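Local atomic coordinates of response regulator (Colwellia psychrerythraea, PDB entry 3EQZ), a protein that belongs to the response regulators and has the receiver-domain fold of the CheY clan, a family that generally works in two-component signal relay. Residues 52-57 against 85-90; 63-68 against 77-82; 104-107 against 113-116; 18-23 against 28-33; 13-18 against 106-111. One frame throughout, in Å; residues are numbered along the deposited sequence.

Interaction 1. Residues 52-57 against 85-90; sequences LDLMMP and SGVLHS
In this receiver domain of the CheY clan, the loop leaving strand 49-53 packs through Leu54 and Met56 onto Val87 and Leu88 in the first turn of helix 87-97, beside the acidic site at the end of the parallel sheet. The evidence is a set of apolar contacts, with no hydrogen bond across. CD1 of Leu54 is the hub: it lies 4.1 Å from CG1 of Val87 and 4.2 Å from CD1 of Leu88. Leu54 has CG anti to its carbonyl carbon (chi1 -69°), which sends the isobutyl group at the helix, where it and the Val87 side chain lie alongside, pointing opposite ways. Met56 meets that CG1 methyl of Val87, its CG standing 3.8 Å from it; the chain then bends at chi2. Val87 CG1 is therefore shared by two residues of the loop, and Ser97 of the second subunit packs on both Met56 and Val87.

Just before Leu54, Asp53 ends the strand and turns the chain: its OD2 accepts from Met55 N at 2.6 Å, an Asx turn, while OD1 makes a salt bridge with Lys108. An aspartate at this strand end, paired with a lysine, is consistent with the conserved site of receiver domains. On the other segment, Gly86 is the N-cap, and its positive phi of 102° suits glycine. Gly86 O accepts from Ser90 N at 2.8 Å and from Ser90 OG at 2.9 Å, the hydroxyl standing above the carbonyl plane.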
# COMPACT_ATOMS: atom_id res chain seq x y z
N LEU B 52 -12.03 -5.02 -16.42
CA LEU B 52 -10.67 -5.41 -16.76
C LEU B 52 -10.10 -6.39 -15.72
O LEU B 52 -9.97 -6.03 -14.53
CB LEU B 52 -9.75 -4.18 -16.87
CG LEU B 52 -8.23 -4.45 -17.14
CD1 LEU B 52 -7.98 -5.27 -18.45
CD2 LEU B 52 -7.37 -3.15 -17.16
N ASP B 53 -9.81 -7.63 -16.14
CA ASP B 53 -9.11 -8.56 -15.25
C ASP B 53 -7.64 -8.20 -15.34
O ASP B 53 -7.15 -7.99 -16.42
CB ASP B 53 -9.34 -10.05 -15.60
CG ASP B 53 -8.72 -11.02 -14.53
OD1 ASP B 53 -9.48 -11.58 -13.69
OD2 ASP B 53 -7.48 -11.17 -14.48
N LEU B 54 -6.94 -8.12 -14.20
CA LEU B 54 -5.55 -7.71 -14.21
C LEU B 54 -4.67 -8.79 -14.82
O LEU B 54 -3.56 -8.53 -15.22
CB LEU B 54 -5.03 -7.42 -12.79
CG LEU B 54 -5.59 -6.19 -12.08
CD1 LEU B 54 -4.87 -6.07 -10.73
CD2 LEU B 54 -5.47 -4.91 -12.90
N MET B 55 -5.17 -10.02 -14.84
CA MET B 55 -4.48 -11.11 -15.51
C MET B 55 -3.13 -11.39 -14.85
O MET B 55 -2.14 -11.74 -15.53
CB MET B 55 -4.34 -10.77 -17.01
CG MET B 55 -5.70 -10.95 -17.82
SD MET B 55 -5.73 -10.39 -19.55
CE MET B 55 -6.04 -8.60 -19.47
N MET B 56 -3.06 -11.23 -13.52
CA MET B 56 -1.82 -11.52 -12.80
C MET B 56 -1.63 -13.04 -12.97
O MET B 56 -2.63 -13.78 -12.93
CB MET B 56 -1.95 -11.15 -11.32
CG MET B 56 -1.84 -9.64 -11.01
SD MET B 56 -0.22 -9.00 -11.42
CE MET B 56 -0.63 -7.71 -12.54
N PRO B 57 -0.37 -13.53 -13.11
CA PRO B 57 0.83 -12.76 -12.81
C PRO B 57 1.57 -12.25 -14.06
O PRO B 57 2.76 -11.97 -13.98
CB PRO B 57 1.69 -13.80 -12.09
CG PRO B 57 1.37 -15.10 -12.84
CD PRO B 57 -0.04 -14.93 -13.43
N SER B 85 -2.53 -9.36 -1.02
CA SER B 85 -1.75 -8.40 -0.22
C SER B 85 -1.48 -7.05 -0.95
O SER B 85 -0.31 -6.56 -1.02
CB SER B 85 -0.44 -9.06 0.25
OG SER B 85 -0.67 -9.90 1.38
N GLY B 86 -2.56 -6.46 -1.48
CA GLY B 86 -2.52 -5.11 -2.05
C GLY B 86 -2.47 -4.97 -3.57
O GLY B 86 -2.41 -3.84 -4.03
N VAL B 87 -2.48 -6.09 -4.33
CA VAL B 87 -2.32 -6.03 -5.80
C VAL B 87 -3.48 -5.27 -6.47
O VAL B 87 -3.26 -4.40 -7.31
CB VAL B 87 -2.13 -7.41 -6.46
CG1 VAL B 87 -2.04 -7.30 -7.98
CG2 VAL B 87 -0.87 -8.12 -5.96
N LEU B 88 -4.71 -5.54 -6.05
CA LEU B 88 -5.85 -4.87 -6.65
C LEU B 88 -5.85 -3.39 -6.26
O LEU B 88 -6.13 -2.52 -7.10
CB LEU B 88 -7.12 -5.56 -6.18
CG LEU B 88 -8.42 -5.18 -6.90
CD1 LEU B 88 -8.37 -5.29 -8.46
CD2 LEU B 88 -9.54 -6.05 -6.30
N HIS B 89 -5.56 -3.09 -4.99
CA HIS B 89 -5.47 -1.72 -4.54
C HIS B 89 -4.35 -0.94 -5.26
O HIS B 89 -4.48 0.23 -5.56
CB HIS B 89 -5.31 -1.66 -3.01
CG HIS B 89 -5.02 -0.30 -2.48
ND1 HIS B 89 -3.74 0.18 -2.30
CD2 HIS B 89 -5.85 0.72 -2.13
CE1 HIS B 89 -3.78 1.42 -1.86
NE2 HIS B 89 -5.06 1.78 -1.76
N SER B 90 -3.22 -1.61 -5.53
CA SER B 90 -2.13 -1.00 -6.30
C SER B 90 -2.53 -0.56 -7.72
O SER B 90 -2.22 0.55 -8.15
CB SER B 90 -0.94 -1.95 -6.37
OG SER B 90 -0.41 -2.08 -5.06

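Interaction 2. Residues 63-68 against 77-82; sequences EVIRHL and LILISG
Ile65, on the sheet-facing side of helix 60-70, can be followed outward to Leu79 of strand 76-81. Its CB is still 6.1 Å from CD2 of Leu79. The first torsion (chi1 -72°) sets CG1 anti to the carbonyl carbon, and CG1 has already come to 4.5 Å from that CD2 of Leu79. Since chi2 is near 180°, the chain stays extended, and CD1 closes to 4.2 Å from Leu79 CD2. Leu52 of strand 49-53 and Ala95 of helix 87-97 pack around the same side chain.

One turn further on, Leu68 repeats the theme, its CD1 meeting CD1 of Leu77 at 4.3 Å. These two methyl meetings pin the helix of the beta-alpha-beta unit 49-53, 60-70, 76-81 over its second strand. Polar groups are kept to another part of the helix surface: Arg66 forms a side-on salt bridge with Glu63, NE to OE1 at 3.1 Å and NH2 to OE2 at 2.6 Å, with both oxygens near the guanidinium plane and using their syn lone pairs.

With all four touching residues buried and hydrocarbon alone meeting across the gap, the contact implies cohesion by dispersion and exclusion of water, without directional bonds.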
# COMPACT_ATOMS: atom_id res chain seq x y z
N GLU B 63 -0.69 -3.29 -18.92
CA GLU B 63 -0.57 -2.67 -20.27
C GLU B 63 -1.87 -2.03 -20.76
O GLU B 63 -1.87 -1.00 -21.45
CB GLU B 63 -0.11 -3.72 -21.31
CG GLU B 63 0.15 -3.09 -22.73
CD GLU B 63 0.93 -1.74 -22.67
OE1 GLU B 63 1.68 -1.53 -21.69
OE2 GLU B 63 0.79 -0.86 -23.56
N VAL B 64 -3.01 -2.64 -20.46
CA VAL B 64 -4.27 -2.02 -20.86
C VAL B 64 -4.46 -0.69 -20.10
O VAL B 64 -4.86 0.30 -20.68
CB VAL B 64 -5.43 -3.01 -20.59
CG1 VAL B 64 -6.80 -2.36 -20.66
CG2 VAL B 64 -5.32 -4.24 -21.57
N ILE B 65 -4.15 -0.69 -18.79
CA ILE B 65 -4.22 0.54 -18.00
C ILE B 65 -3.32 1.63 -18.54
O ILE B 65 -3.77 2.76 -18.76
CB ILE B 65 -3.88 0.25 -16.50
CG1 ILE B 65 -5.04 -0.52 -15.87
CG2 ILE B 65 -3.59 1.55 -15.74
CD1 ILE B 65 -4.69 -1.09 -14.49
N ARG B 66 -2.05 1.28 -18.78
CA ARG B 66 -1.10 2.19 -19.45
C ARG B 66 -1.66 2.71 -20.79
O ARG B 66 -1.67 3.89 -21.04
CB ARG B 66 0.25 1.50 -19.72
CG ARG B 66 1.36 2.55 -19.96
CD ARG B 66 2.46 2.15 -20.94
NE ARG B 66 1.93 1.57 -22.15
CZ ARG B 66 1.53 2.25 -23.22
NH1 ARG B 66 1.60 3.58 -23.24
NH2 ARG B 66 1.03 1.59 -24.27
N HIS B 67 -2.12 1.83 -21.66
CA HIS B 67 -2.67 2.30 -22.94
C HIS B 67 -3.87 3.24 -22.74
O HIS B 67 -3.94 4.32 -23.32
CB HIS B 67 -3.08 1.09 -23.80
CG HIS B 67 -3.69 1.49 -25.12
ND1 HIS B 67 -2.94 1.58 -26.29
CD2 HIS B 67 -4.96 1.82 -25.46
CE1 HIS B 67 -3.73 1.96 -27.28
NE2 HIS B 67 -4.96 2.12 -26.80
N LEU B 68 -4.82 2.83 -21.90
CA LEU B 68 -6.00 3.66 -21.64
C LEU B 68 -5.62 5.02 -21.12
O LEU B 68 -6.20 6.02 -21.52
CB LEU B 68 -6.98 2.96 -20.66
CG LEU B 68 -7.63 1.65 -21.11
CD1 LEU B 68 -8.33 1.05 -19.94
CD2 LEU B 68 -8.62 1.80 -22.25
N LEU B 77 -14.10 2.38 -15.59
CA LEU B 77 -13.28 1.20 -15.46
C LEU B 77 -13.56 0.41 -14.17
O LEU B 77 -13.62 1.00 -13.06
CB LEU B 77 -11.81 1.59 -15.57
CG LEU B 77 -10.71 0.54 -15.56
CD1 LEU B 77 -10.87 -0.34 -16.75
CD2 LEU B 77 -9.34 1.25 -15.57
N ILE B 78 -13.73 -0.90 -14.32
CA ILE B 78 -13.85 -1.81 -13.17
C ILE B 78 -12.69 -2.80 -13.23
O ILE B 78 -12.40 -3.33 -14.29
CB ILE B 78 -15.16 -2.61 -13.21
CG1 ILE B 78 -16.35 -1.66 -13.05
CG2 ILE B 78 -15.14 -3.69 -12.17
CD1 ILE B 78 -17.73 -2.18 -13.60
N LEU B 79 -11.97 -2.99 -12.11
CA LEU B 79 -10.82 -3.84 -12.11
C LEU B 79 -11.09 -5.08 -11.31
O LEU B 79 -11.68 -5.02 -10.24
CB LEU B 79 -9.61 -3.13 -11.53
CG LEU B 79 -9.24 -1.80 -12.14
CD1 LEU B 79 -8.15 -1.18 -11.25
CD2 LEU B 79 -8.72 -1.98 -13.63
N ILE B 80 -10.62 -6.20 -11.81
CA ILE B 80 -10.86 -7.46 -11.14
C ILE B 80 -9.58 -8.22 -10.96
O ILE B 80 -8.74 -8.22 -11.86
CB ILE B 80 -11.86 -8.31 -11.90
CG1 ILE B 80 -13.16 -7.47 -12.11
CG2 ILE B 80 -12.14 -9.60 -11.05
CD1 ILE B 80 -14.37 -8.25 -12.53
N SER B 81 -9.41 -8.81 -9.76
CA SER B 81 -8.20 -9.58 -9.42
C SER B 81 -8.26 -10.12 -8.00
O SER B 81 -9.07 -9.64 -7.20
CB SER B 81 -6.97 -8.65 -9.49
OG SER B 81 -5.78 -9.39 -9.70
N GLY B 82 -7.37 -11.04 -7.63
CA GLY B 82 -7.10 -11.31 -6.17
C GLY B 82 -6.76 -10.08 -5.30
O GLY B 82 -6.05 -9.16 -5.72

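Interaction 3. Residues 104-107 against 113-116; sequences NTFT and EVLT
Phe106 of strand 101-107 meets Leu115 and Val114 of helix 112-124 in two different ways, one over the face of its ring and one at the rim. Leu115 takes the face. The two side chains cross at about a right angle, and CD1 of Leu115 sits 4.0 Å from the centroid of the Phe106 ring, 25° off the normal, which qualifies as a CH-pi contact. The methyl is displaced toward the rim, since its nearest ring atom is Phe106 CZ, 3.6 Å from Leu115 CD1. Having CG anti to the backbone N (chi1 180°) carries the leucine branch across the ring, while the helix backbone also closes in, Leu115 CA lying 3.7 Å from Phe106 CE1. Val114 approaches near the ring plane instead, with CG1 at 3.7 Å from the same CE1.

The phenyl group is thus held against one turn of the helix by a methyl over a face and another at an edge, which limits how far it can rotate. No polar group takes part across the contact.

Within the fold, Phe106 also rests on Ile78 of the neighbouring strand 76-81 and on Phe118 one turn further along helix 112-124. Leu115 continues the hydrophobic layer to Leu19 and Ile22, so that the last helix is joined to helix 13-23 on the same side of the sheet.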
# COMPACT_ATOMS: atom_id res chain seq x y z
N ASN B 104 -15.04 0.90 -9.48
CA ASN B 104 -15.11 -0.14 -8.49
C ASN B 104 -14.06 -1.16 -8.81
O ASN B 104 -13.52 -1.14 -9.93
CB ASN B 104 -16.51 -0.80 -8.53
CG ASN B 104 -16.87 -1.46 -7.18
OD1 ASN B 104 -16.13 -1.36 -6.21
ND2 ASN B 104 -18.03 -2.08 -7.12
N THR B 105 -13.75 -2.01 -7.82
CA THR B 105 -12.90 -3.17 -7.97
C THR B 105 -13.53 -4.40 -7.29
O THR B 105 -14.36 -4.26 -6.39
CB THR B 105 -11.46 -2.96 -7.36
OG1 THR B 105 -11.53 -2.91 -5.93
CG2 THR B 105 -10.81 -1.66 -7.90
N PHE B 106 -13.16 -5.58 -7.74
CA PHE B 106 -13.69 -6.83 -7.22
C PHE B 106 -12.59 -7.83 -7.09
O PHE B 106 -11.88 -8.07 -8.04
CB PHE B 106 -14.74 -7.43 -8.17
CG PHE B 106 -15.98 -6.61 -8.28
CD1 PHE B 106 -17.11 -6.90 -7.48
CD2 PHE B 106 -16.03 -5.52 -9.14
CE1 PHE B 106 -18.30 -6.12 -7.58
CE2 PHE B 106 -17.21 -4.71 -9.23
CZ PHE B 106 -18.33 -5.01 -8.44
N THR B 107 -12.51 -8.48 -5.92
CA THR B 107 -11.54 -9.54 -5.72
C THR B 107 -12.07 -10.81 -6.33
O THR B 107 -13.29 -11.02 -6.44
CB THR B 107 -11.25 -9.77 -4.22
OG1 THR B 107 -12.46 -10.16 -3.57
CG2 THR B 107 -10.82 -8.46 -3.57
N GLU B 113 -23.16 -12.21 -6.41
CA GLU B 113 -24.24 -11.41 -5.81
C GLU B 113 -23.85 -9.93 -5.79
O GLU B 113 -24.63 -9.08 -6.23
CB GLU B 113 -24.60 -11.92 -4.38
CG GLU B 113 -25.75 -11.19 -3.68
CD GLU B 113 -26.02 -11.68 -2.21
OE1 GLU B 113 -25.20 -12.41 -1.62
OE2 GLU B 113 -27.09 -11.32 -1.67
N VAL B 114 -22.68 -9.61 -5.23
CA VAL B 114 -22.26 -8.19 -5.15
C VAL B 114 -22.12 -7.56 -6.54
O VAL B 114 -22.53 -6.43 -6.76
CB VAL B 114 -20.91 -7.98 -4.36
CG1 VAL B 114 -20.38 -6.57 -4.52
CG2 VAL B 114 -21.08 -8.29 -2.90
N LEU B 115 -21.57 -8.31 -7.50
CA LEU B 115 -21.37 -7.77 -8.85
C LEU B 115 -22.74 -7.50 -9.54
O LEU B 115 -22.94 -6.50 -10.19
CB LEU B 115 -20.52 -8.74 -9.69
CG LEU B 115 -20.27 -8.25 -11.12
CD1 LEU B 115 -19.66 -6.85 -11.23
CD2 LEU B 115 -19.37 -9.23 -11.91
N THR B 116 -23.66 -8.42 -9.38
CA THR B 116 -25.01 -8.26 -9.97
C THR B 116 -25.72 -7.04 -9.39
O THR B 116 -26.28 -6.20 -10.11
CB THR B 116 -25.84 -9.53 -9.69
OG1 THR B 116 -25.20 -10.64 -10.33
CG2 THR B 116 -27.27 -9.37 -10.28

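Interaction 4. Residues 18-23 against 28-33; sequences LLKTIV and GNVEAF
This is a helix-on-strand packing within a beta-alpha-beta crossover, made by Lys20 and Val23 of helix 13-23 against Val30 and Ala32 of strand 30-33. The short segments run antiparallel, with 174° between their N-to-C directions and 9.2 Å between their axes, as expected for a helix returning the chain to a parallel strand.

The apolar part is the valine pair: Val23 CG1 lies 3.6 Å from Val30 CG2 and 3.8 Å from Val30 CB. Val30 holds CG1 between its backbone N and carbonyl carbon (chi1 59°), which puts CG2 anti to the N and against Val23, with CG1 facing the lysine chain, 4.1 Å from Lys20 CE. Lys20 is extended and passes across the strand; its CD passes 4.4 Å from Ala32 CB. The ammonium group then reaches the strand backbone through a water, which accepts from Lys20 NZ at 2.8 Å and from Ala32 N at 2.9 Å. Hydrocarbon packing thus gives way to a water bridge at the polar end of the lysine.

Strand 30-33 is outermost in the sheet of this chain. Asn29, Glu31 and Phe33 carry backbone bonds to strand 6-9, whose Ile8 touches both Lys20 and Val30. Val23 also packs on Ile51 of strand 49-53 and on Leu119 of helix 112-124, which flanks helix 13-23.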
# COMPACT_ATOMS: atom_id res chain seq x y z
N LEU B 18 -18.06 -16.33 -17.19
CA LEU B 18 -18.81 -16.05 -15.98
C LEU B 18 -19.21 -14.57 -15.90
O LEU B 18 -20.38 -14.26 -15.69
CB LEU B 18 -18.05 -16.47 -14.73
CG LEU B 18 -18.67 -15.93 -13.43
CD1 LEU B 18 -19.97 -16.65 -13.03
CD2 LEU B 18 -17.63 -16.04 -12.31
N LEU B 19 -18.25 -13.66 -16.13
CA LEU B 19 -18.56 -12.21 -16.15
C LEU B 19 -19.63 -11.93 -17.18
O LEU B 19 -20.60 -11.20 -16.94
CB LEU B 19 -17.32 -11.36 -16.47
CG LEU B 19 -16.26 -11.34 -15.36
CD1 LEU B 19 -14.92 -10.65 -15.81
CD2 LEU B 19 -16.82 -10.67 -14.05
N LYS B 20 -19.42 -12.47 -18.37
CA LYS B 20 -20.41 -12.25 -19.43
C LYS B 20 -21.84 -12.71 -19.05
O LYS B 20 -22.81 -12.05 -19.39
CB LYS B 20 -20.00 -12.93 -20.75
CG LYS B 20 -20.95 -12.49 -21.87
CD LYS B 20 -20.44 -12.87 -23.27
CE LYS B 20 -21.17 -12.04 -24.29
NZ LYS B 20 -20.90 -12.50 -25.71
N THR B 21 -21.97 -13.84 -18.39
CA THR B 21 -23.31 -14.27 -18.02
C THR B 21 -23.92 -13.39 -16.92
O THR B 21 -25.13 -13.23 -16.87
CB THR B 21 -23.34 -15.76 -17.61
OG1 THR B 21 -22.55 -15.96 -16.43
CG2 THR B 21 -22.81 -16.66 -18.74
N ILE B 22 -23.10 -12.76 -16.10
CA ILE B 22 -23.61 -11.86 -15.08
C ILE B 22 -24.00 -10.51 -15.68
O ILE B 22 -24.96 -9.90 -15.26
CB ILE B 22 -22.56 -11.66 -13.93
CG1 ILE B 22 -22.52 -12.90 -13.06
CG2 ILE B 22 -22.92 -10.45 -13.05
CD1 ILE B 22 -21.19 -13.11 -12.40
N VAL B 23 -23.26 -10.03 -16.68
CA VAL B 23 -23.53 -8.72 -17.25
C VAL B 23 -24.69 -8.72 -18.25
O VAL B 23 -25.42 -7.73 -18.38
CB VAL B 23 -22.26 -8.14 -17.99
CG1 VAL B 23 -22.62 -6.88 -18.77
CG2 VAL B 23 -21.07 -7.89 -17.00
N GLY B 28 -27.33 -5.47 -22.14
CA GLY B 28 -27.37 -6.44 -23.21
C GLY B 28 -26.25 -6.27 -24.21
O GLY B 28 -25.85 -7.25 -24.82
N ASN B 29 -25.74 -5.05 -24.38
CA ASN B 29 -24.67 -4.75 -25.35
C ASN B 29 -23.28 -5.03 -24.77
O ASN B 29 -22.48 -4.11 -24.57
CB ASN B 29 -24.74 -3.28 -25.80
CG ASN B 29 -26.05 -2.95 -26.50
OD1 ASN B 29 -26.60 -3.80 -27.25
ND2 ASN B 29 -26.59 -1.74 -26.25
N VAL B 30 -22.99 -6.28 -24.51
CA VAL B 30 -21.77 -6.62 -23.83
C VAL B 30 -20.94 -7.46 -24.78
O VAL B 30 -21.46 -8.32 -25.50
CB VAL B 30 -22.08 -7.38 -22.52
CG1 VAL B 30 -22.86 -8.66 -22.80
CG2 VAL B 30 -20.80 -7.72 -21.77
N GLU B 31 -19.65 -7.18 -24.80
CA GLU B 31 -18.76 -7.85 -25.71
C GLU B 31 -17.50 -8.28 -24.92
O GLU B 31 -16.94 -7.50 -24.16
CB GLU B 31 -18.40 -6.89 -26.84
CG GLU B 31 -17.27 -7.39 -27.70
CD GLU B 31 -17.27 -6.84 -29.15
OE1 GLU B 31 -17.54 -5.62 -29.37
OE2 GLU B 31 -16.97 -7.65 -30.07
N ALA B 32 -17.09 -9.54 -25.08
CA ALA B 32 -15.97 -10.04 -24.35
C ALA B 32 -14.75 -10.22 -25.26
O ALA B 32 -14.88 -10.77 -26.36
CB ALA B 32 -16.33 -11.34 -23.67
N PHE B 33 -13.59 -9.75 -24.79
CA PHE B 33 -12.31 -9.87 -25.51
C PHE B 33 -11.34 -10.76 -24.76
O PHE B 33 -10.94 -10.41 -23.63
CB PHE B 33 -11.65 -8.50 -25.65
CG PHE B 33 -12.37 -7.59 -26.59
CD1 PHE B 33 -11.93 -7.44 -27.90
CD2 PHE B 33 -13.52 -6.95 -26.20
CE1 PHE B 33 -12.62 -6.64 -28.78
CE2 PHE B 33 -14.23 -6.16 -27.09
CZ PHE B 33 -13.77 -6.00 -28.36
O HOH W 1 -18.51 -11.48 -26.65

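Interaction 5. Residues 13-18 against 106-111; sequences TLTCNL and FTKPIN
Leu18 overlaps Ile110 methyl on methyl: CD2 of Leu18 lies 3.5 Å from CG2 of Ile110, the two side chains reaching toward each other from either segment and overlapping at their ends. The touch belongs to one branch alone, because Leu18 CD1 is 5.2 Å from that same CG2. In Ile110 the first torsion is displaced from a staggered value (chi1 -147°), and it turns CG2 to the helix while the rest of the side chain packs on Ile80 of strand 76-81.

One turn earlier on helix 13-23, Thr15 faces Lys108, but Thr15 OG1 and Lys108 NZ are 4.4 Å apart, too far for a hydrogen bond. Each polar end has a partner elsewhere: Thr15 OG1 bonds to Asp10 OD2, and Lys108 NZ makes a salt bridge with Asp53 OD1. The two residues therefore lie side by side at the acidic site without bonding to each other.

The loop after strand 101-107 owes its course to a cis peptide between Lys108 and Pro109. A lysine followed by a cis proline here is a familiar feature of receiver domains. Asn111 then acts as the N-cap of helix 112-124, its OD1 accepting from Val114 N.

Chemically the contact is mixed and lies at the surface. One close methyl pair supplies the direct cohesion, whereas threonine and lysine each bond to a different aspartate, Asp10 and Asp53, and merely brush past one another.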
# COMPACT_ATOMS: atom_id res chain seq x y z
N THR B 13 -10.86 -17.99 -20.29
CA THR B 13 -12.12 -18.26 -20.93
C THR B 13 -13.24 -18.50 -19.92
O THR B 13 -14.34 -18.03 -20.11
CB THR B 13 -11.97 -19.44 -21.91
OG1 THR B 13 -11.11 -19.03 -22.99
CG2 THR B 13 -13.35 -19.85 -22.50
N LEU B 14 -12.95 -19.24 -18.85
CA LEU B 14 -13.94 -19.53 -17.82
C LEU B 14 -14.41 -18.29 -17.03
O LEU B 14 -15.60 -18.08 -16.85
CB LEU B 14 -13.40 -20.57 -16.88
CG LEU B 14 -13.28 -21.95 -17.58
CD1 LEU B 14 -12.63 -22.99 -16.67
CD2 LEU B 14 -14.64 -22.40 -18.03
N THR B 15 -13.46 -17.47 -16.54
CA THR B 15 -13.84 -16.32 -15.70
C THR B 15 -14.43 -15.25 -16.61
O THR B 15 -15.36 -14.54 -16.22
CB THR B 15 -12.68 -15.77 -14.82
OG1 THR B 15 -11.50 -15.62 -15.61
CG2 THR B 15 -12.41 -16.72 -13.63
N CYS B 16 -13.94 -15.21 -17.84
CA CYS B 16 -14.55 -14.36 -18.85
C CYS B 16 -16.04 -14.63 -19.14
O CYS B 16 -16.88 -13.71 -19.22
CB CYS B 16 -13.76 -14.50 -20.15
SG CYS B 16 -14.07 -13.13 -21.28
N ASN B 17 -16.34 -15.91 -19.36
CA ASN B 17 -17.71 -16.35 -19.61
C ASN B 17 -18.61 -16.11 -18.38
O ASN B 17 -19.81 -15.72 -18.53
CB ASN B 17 -17.72 -17.85 -19.92
CG ASN B 17 -19.10 -18.40 -19.94
OD1 ASN B 17 -19.52 -19.14 -19.03
ND2 ASN B 17 -19.88 -17.97 -20.95
N LEU B 18 -18.06 -16.33 -17.19
CA LEU B 18 -18.81 -16.05 -15.98
C LEU B 18 -19.21 -14.57 -15.90
O LEU B 18 -20.38 -14.26 -15.69
CB LEU B 18 -18.05 -16.47 -14.73
CG LEU B 18 -18.67 -15.93 -13.43
CD1 LEU B 18 -19.97 -16.65 -13.03
CD2 LEU B 18 -17.63 -16.04 -12.31
N PHE B 106 -13.16 -5.58 -7.74
CA PHE B 106 -13.69 -6.83 -7.22
C PHE B 106 -12.59 -7.83 -7.09
O PHE B 106 -11.88 -8.07 -8.04
CB PHE B 106 -14.74 -7.43 -8.17
CG PHE B 106 -15.98 -6.61 -8.28
CD1 PHE B 106 -17.11 -6.90 -7.48
CD2 PHE B 106 -16.03 -5.52 -9.14
CE1 PHE B 106 -18.30 -6.12 -7.58
CE2 PHE B 106 -17.21 -4.71 -9.23
CZ PHE B 106 -18.33 -5.01 -8.44
N THR B 107 -12.51 -8.48 -5.92
CA THR B 107 -11.54 -9.54 -5.72
C THR B 107 -12.07 -10.81 -6.33
O THR B 107 -13.29 -11.02 -6.44
CB THR B 107 -11.25 -9.77 -4.22
OG1 THR B 107 -12.46 -10.16 -3.57
CG2 THR B 107 -10.82 -8.46 -3.57
N LYS B 108 -11.14 -11.63 -6.79
CA LYS B 108 -11.47 -12.95 -7.23
C LYS B 108 -11.18 -13.93 -6.07
O LYS B 108 -10.39 -13.62 -5.17
CB LYS B 108 -10.63 -13.28 -8.44
CG LYS B 108 -11.38 -13.12 -9.71
CD LYS B 108 -10.45 -12.83 -10.81
CE LYS B 108 -9.65 -14.01 -11.13
NZ LYS B 108 -8.95 -13.86 -12.44
N PRO B 109 -11.92 -15.06 -6.03
CA PRO B 109 -13.02 -15.30 -6.96
C PRO B 109 -14.19 -14.39 -6.64
O PRO B 109 -14.45 -13.98 -5.48
CB PRO B 109 -13.41 -16.77 -6.73
CG PRO B 109 -13.06 -16.99 -5.30
CD PRO B 109 -11.92 -16.03 -4.92
N ILE B 110 -14.92 -14.12 -7.69
CA ILE B 110 -15.87 -13.06 -7.72
C ILE B 110 -17.11 -13.38 -6.88
O ILE B 110 -17.60 -14.50 -6.93
CB ILE B 110 -16.25 -12.86 -9.22
CG1 ILE B 110 -16.55 -11.41 -9.50
CG2 ILE B 110 -17.32 -13.80 -9.63
CD1 ILE B 110 -15.35 -10.76 -10.15
N ASN B 111 -17.59 -12.42 -6.10
CA ASN B 111 -18.89 -12.56 -5.43
C ASN B 111 -19.96 -12.12 -6.43
O ASN B 111 -20.11 -10.93 -6.73
CB ASN B 111 -18.95 -11.76 -4.11
CG ASN B 111 -20.27 -11.94 -3.40
OD1 ASN B 111 -21.32 -11.89 -4.01
ND2 ASN B 111 -20.23 -12.18 -2.11

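All five contacts lie within one receiver domain and reach its parallel sheet, ordered 30-33, 6-9, 49-53, 76-81, 101-107. Interactions 1 and 2 use the neighbouring strands 49-53 and 76-81, one each, centres 8 Å apart. Interactions 3, 4 and 5 gather round helices 13-23 and 112-124: 3 and 5 share Phe106 and Thr107, 4 and 5 share Leu18. Along the chain, interaction 4 closes first, interaction 2 falls between the segments of 1, all three lie within the span of 5, and interaction 3 comes last, beginning where 5 ends. Interactions 1 and 4 sit on opposite sides of the chain's centre, 20 Å apart. The Asp53-Lys108 salt bridge connects 1 with 5, tying mid-chain to late chain.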